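Local atomic coordinates of lipoxygenase (Cyanothece sp., PDB entry 5EK8), a protein that probably inserts molecular oxygen into polyunsaturated fatty acids as a non-heme iron lipoxygenase, forming 9R-hydroperoxides. Residues 217-228 with 605-616. Sequence-based numbering, arbitrary orientation.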
loop_
_atom_site.group_PDB
_atom_site.type_symbol
_atom_site.label_atom_id
_atom_site.label_comp_id
_atom_site.label_asym_id
_atom_site.label_seq_id
_atom_site.Cartn_x
_atom_site.Cartn_y
_atom_site.Cartn_z
ATOM N N LYS A 217 16.529 -31.198 5.955
ATOM C CA LYS A 217 15.443 -31.382 6.914
ATOM C C LYS A 217 15.663 -30.536 8.166
ATOM O O LYS A 217 14.833 -30.520 9.076
ATOM C CB LYS A 217 15.306 -32.859 7.290
ATOM C CG LYS A 217 16.160 -33.795 6.450
ATOM C CD LYS A 217 15.826 -35.257 6.715
ATOM C CE LYS A 217 16.626 -36.176 5.803
ATOM N NZ LYS A 217 16.414 -35.835 4.365
ATOM N N GLU A 218 16.786 -29.830 8.203
ATOM C CA GLU A 218 17.110 -28.968 9.331
ATOM C C GLU A 218 17.201 -27.519 8.857
ATOM O O GLU A 218 17.419 -27.277 7.674
ATOM C CB GLU A 218 18.415 -29.427 9.999
ATOM C CG GLU A 218 18.191 -30.291 11.236
ATOM C CD GLU A 218 19.475 -30.870 11.784
ATOM O OE1 GLU A 218 20.531 -30.665 11.151
ATOM O OE2 GLU A 218 19.430 -31.532 12.844
ATOM N N PRO A 219 17.011 -26.548 9.769
ATOM C CA PRO A 219 16.707 -26.716 11.198
ATOM C C PRO A 219 15.266 -27.149 11.439
ATOM O O PRO A 219 14.420 -26.972 10.565
ATOM C CB PRO A 219 16.964 -25.324 11.776
ATOM C CG PRO A 219 16.700 -24.404 10.643
ATOM C CD PRO A 219 17.133 -25.126 9.400
ATOM N N SER A 220 15.001 -27.722 12.607
ATOM C CA SER A 220 13.650 -28.121 12.973
ATOM C C SER A 220 12.733 -26.910 13.022
ATOM O O SER A 220 13.198 -25.773 13.100
ATOM C CB SER A 220 13.650 -28.835 14.326
ATOM O OG SER A 220 14.069 -27.964 15.364
ATOM N N LEU A 221 11.429 -27.154 12.980
ATOM C CA LEU A 221 10.459 -26.080 13.118
ATOM C C LEU A 221 10.524 -25.489 14.519
ATOM O O LEU A 221 10.338 -24.288 14.715
ATOM C CB LEU A 221 9.056 -26.585 12.816
ATOM C CG LEU A 221 8.384 -25.871 11.645
ATOM C CD1 LEU A 221 9.111 -26.162 10.336
ATOM C CD2 LEU A 221 6.919 -26.265 11.571
ATOM N N THR A 222 10.802 -26.351 15.490
ATOM C CA THR A 222 10.969 -25.932 16.876
ATOM C C THR A 222 12.136 -24.958 17.041
ATOM O O THR A 222 12.017 -23.934 17.720
ATOM C CB THR A 222 11.196 -27.141 17.787
ATOM O OG1 THR A 222 10.138 -28.087 17.590
ATOM C CG2 THR A 222 11.234 -26.707 19.244
ATOM N N GLN A 223 13.257 -25.287 16.406
ATOM C CA GLN A 223 14.457 -24.460 16.467
ATOM C C GLN A 223 14.257 -23.106 15.780
ATOM O O GLN A 223 14.659 -22.063 16.310
ATOM C CB GLN A 223 15.633 -25.202 15.838
ATOM C CG GLN A 223 16.962 -24.492 15.966
ATOM C CD GLN A 223 18.095 -25.294 15.359
ATOM O OE1 GLN A 223 18.000 -26.516 15.221
ATOM N NE2 GLN A 223 19.170 -24.609 14.977
ATOM N N ILE A 224 13.635 -23.130 14.601
ATOM C CA ILE A 224 13.331 -21.907 13.860
ATOM C C ILE A 224 12.417 -21.010 14.677
ATOM O O ILE A 224 12.649 -19.805 14.786
ATOM C CB ILE A 224 12.659 -22.206 12.502
ATOM C CG1 ILE A 224 13.625 -22.944 11.580
ATOM C CG2 ILE A 224 12.200 -20.920 11.826
ATOM C CD1 ILE A 224 13.003 -23.355 10.270
ATOM N N GLN A 225 11.381 -21.605 15.259
ATOM C CA GLN A 225 10.436 -20.836 16.054
ATOM C C GLN A 225 11.118 -20.221 17.275
ATOM O O GLN A 225 10.944 -19.037 17.560
ATOM C CB GLN A 225 9.268 -21.707 16.491
ATOM C CG GLN A 225 8.079 -20.907 16.980
ATOM C CD GLN A 225 7.337 -20.217 15.847
ATOM O OE1 GLN A 225 6.540 -20.839 15.134
ATOM N NE2 GLN A 225 7.597 -18.927 15.673
ATOM N N ALA A 226 11.901 -21.033 17.982
ATOM C CA ALA A 226 12.634 -20.577 19.160
ATOM C C ALA A 226 13.578 -19.422 18.845
ATOM O O ALA A 226 13.668 -18.463 19.614
ATOM C CB ALA A 226 13.415 -21.729 19.772
ATOM N N ASP A 227 14.273 -19.516 17.714
ATOM C CA ASP A 227 15.297 -18.531 17.369
ATOM C C ASP A 227 14.719 -17.155 17.018
ATOM O O ASP A 227 15.437 -16.152 17.048
ATOM C CB ASP A 227 16.164 -19.049 16.220
ATOM C CG ASP A 227 17.180 -20.083 16.681
ATOM O OD1 ASP A 227 17.269 -20.327 17.903
ATOM O OD2 ASP A 227 17.897 -20.650 15.829
ATOM N N TYR A 228 13.431 -17.107 16.685
ATOM C CA TYR A 228 12.736 -15.831 16.526
ATOM C C TYR A 228 11.953 -15.516 17.795
ATOM O O TYR A 228 11.604 -16.424 18.544
ATOM C CB TYR A 228 11.786 -15.851 15.324
ATOM C CG TYR A 228 12.453 -15.891 13.966
ATOM C CD1 TYR A 228 13.002 -14.748 13.403
ATOM C CD2 TYR A 228 12.503 -17.070 13.235
ATOM C CE1 TYR A 228 13.601 -14.785 12.156
ATOM C CE2 TYR A 228 13.099 -17.117 11.987
ATOM C CZ TYR A 228 13.647 -15.973 11.452
ATOM O OH TYR A 228 14.239 -16.022 10.212
ATOM N N ALA A 605 3.817 -28.989 7.397
ATOM C CA ALA A 605 4.212 -27.590 7.517
ATOM C C ALA A 605 5.207 -27.163 6.427
ATOM O O ALA A 605 5.747 -28.013 5.716
ATOM C CB ALA A 605 4.799 -27.357 8.903
ATOM N N PRO A 606 5.427 -25.842 6.272
ATOM C CA PRO A 606 6.476 -25.341 5.373
ATOM C C PRO A 606 7.839 -25.990 5.625
ATOM O O PRO A 606 8.158 -26.298 6.770
ATOM C CB PRO A 606 6.532 -23.847 5.705
ATOM C CG PRO A 606 5.160 -23.514 6.161
ATOM C CD PRO A 606 4.600 -24.744 6.816
ATOM N N ASP A 607 8.632 -26.195 4.577
ATOM C CA ASP A 607 9.981 -26.707 4.766
ATOM C C ASP A 607 10.792 -25.626 5.500
ATOM O O ASP A 607 10.373 -24.465 5.525
ATOM C CB ASP A 607 10.608 -27.124 3.419
ATOM C CG ASP A 607 10.811 -25.964 2.450
ATOM O OD1 ASP A 607 10.948 -26.239 1.235
ATOM O OD2 ASP A 607 10.848 -24.791 2.881
ATOM N N PRO A 608 11.931 -26.000 6.116
ATOM C CA PRO A 608 12.706 -25.075 6.955
ATOM C C PRO A 608 12.913 -23.674 6.368
ATOM O O PRO A 608 12.689 -22.683 7.068
ATOM C CB PRO A 608 14.046 -25.796 7.100
ATOM C CG PRO A 608 13.679 -27.233 7.085
ATOM C CD PRO A 608 12.506 -27.359 6.140
ATOM N N ILE A 609 13.312 -23.595 5.102
ATOM C CA ILE A 609 13.637 -22.309 4.491
ATOM C C ILE A 609 12.372 -21.451 4.270
ATOM O O ILE A 609 12.380 -20.222 4.483
ATOM C CB ILE A 609 14.422 -22.526 3.178
ATOM C CG1 ILE A 609 14.869 -21.195 2.579
ATOM C CG2 ILE A 609 13.631 -23.354 2.200
ATOM C CD1 ILE A 609 16.184 -21.304 1.825
ATOM N N GLU A 610 11.273 -22.103 3.906
ATOM C CA GLU A 610 9.991 -21.416 3.796
ATOM C C GLU A 610 9.506 -20.938 5.160
ATOM O O GLU A 610 8.948 -19.849 5.283
ATOM C CB GLU A 610 8.935 -22.320 3.167
ATOM C CG GLU A 610 9.046 -22.461 1.661
ATOM C CD GLU A 610 7.850 -23.176 1.059
ATOM O OE1 GLU A 610 7.612 -23.016 -0.157
ATOM O OE2 GLU A 610 7.152 -23.897 1.805
ATOM N N ALA A 611 9.720 -21.767 6.179
ATOM C CA ALA A 611 9.284 -21.453 7.537
ATOM C C ALA A 611 10.015 -20.233 8.091
ATOM O O ALA A 611 9.399 -19.246 8.545
ATOM C CB ALA A 611 9.502 -22.649 8.443
ATOM N N THR A 612 11.340 -20.305 8.044
ATOM C CA THR A 612 12.150 -19.219 8.555
ATOM C C THR A 612 11.870 -17.941 7.776
ATOM O O THR A 612 11.780 -16.872 8.371
ATOM C CB THR A 612 13.662 -19.545 8.519
ATOM O OG1 THR A 612 14.403 -18.427 9.027
ATOM C CG2 THR A 612 14.137 -19.873 7.115
ATOM N N ASN A 613 11.695 -18.046 6.460
ATOM C CA ASN A 613 11.386 -16.852 5.683
ATOM C C ASN A 613 10.016 -16.276 6.036
ATOM O O ASN A 613 9.846 -15.056 6.079
ATOM C CB ASN A 613 11.475 -17.148 4.188
ATOM C CG ASN A 613 12.904 -17.142 3.687
ATOM O OD1 ASN A 613 13.440 -16.096 3.315
ATOM N ND2 ASN A 613 13.539 -18.307 3.697
ATOM N N GLN A 614 9.051 -17.154 6.298
ATOM C CA GLN A 614 7.726 -16.738 6.758
ATOM C C GLN A 614 7.831 -15.869 8.004
ATOM O O GLN A 614 7.433 -14.688 8.002
ATOM C CB GLN A 614 6.845 -17.955 7.054
ATOM C CG GLN A 614 5.503 -17.613 7.706
ATOM C CD GLN A 614 4.705 -18.853 8.093
ATOM O OE1 GLN A 614 4.954 -19.947 7.587
ATOM N NE2 GLN A 614 3.743 -18.686 8.998
ATOM N N VAL A 615 8.385 -16.455 9.064
ATOM C CA VAL A 615 8.498 -15.744 10.334
ATOM C C VAL A 615 9.329 -14.465 10.192
ATOM O O VAL A 615 8.970 -13.408 10.724
ATOM C CB VAL A 615 9.110 -16.639 11.421
ATOM C CG1 VAL A 615 9.092 -15.923 12.769
ATOM C CG2 VAL A 615 8.350 -17.957 11.497
ATOM N N TYR A 616 10.428 -14.566 9.452
ATOM C CA TYR A 616 11.302 -13.424 9.208
ATOM C C TYR A 616 10.549 -12.250 8.594
ATOM O O TYR A 616 10.560 -11.145 9.138
ATOM C CB TYR A 616 12.463 -13.824 8.298
ATOM C CG TYR A 616 13.319 -12.665 7.845
ATOM C CD1 TYR A 616 14.206 -12.051 8.716
ATOM C CD2 TYR A 616 13.247 -12.191 6.538
ATOM C CE1 TYR A 616 14.987 -10.994 8.303
ATOM C CE2 TYR A 616 14.032 -11.135 6.116
ATOM C CZ TYR A 616 14.898 -10.539 7.005
ATOM O OH TYR A 616 15.684 -9.485 6.603
#
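Helix 221-227 lies nearly parallel to the first turns of helix 608-623, their axes 9.9 Å apart at closest approach and crossing at -19°, with I224 facing T612 and Y228 facing V615. At the start of the pair, P608 packs its ring against the E218-P219 backbone, CG 3.6 Å from P219 O. L221 then spreads its two methyls: CD2 meets A605 CB at 3.6 Å, while CD1 reaches A611 CB. The CA-CB bond of I224 is directed toward the second helix. Its CG2, anti to the backbone N (CG1 takes chi1 -65°), settles 3.7 Å from T612 CA, and CD1 reaches back toward the start of that helix, to the P608 carbonyl and A611 CB. Y228 closes the far end. V615 CG1 sits over one face of its ring, 4.0 Å from the centroid, a CH-pi contact, and the phenol oxygen reaches T612 OG1, in the ring plane at the edge, at 2.7 Å in a hydrogen bond that either hydroxyl could donate. T612 turns OG1 toward that phenol with chi1 180°, and the same oxygen is also bonded to H208 ND1 of helix 188-214, whose I204 and K205 touch Y228 as well. A phenylalanine in place of Y228 could still pack on V615 but would probably cost T612 OG1 its phenol partner, although the bond to H208 need not be affected, and leave the ring less firmly fixed in rotation. The chemistry is thus an apolar seam of proline, alanine and branched side chains, finished by a hydroxyl pair that joins Y228 to helix 608-623, with T612 OG1 also bonded to H208.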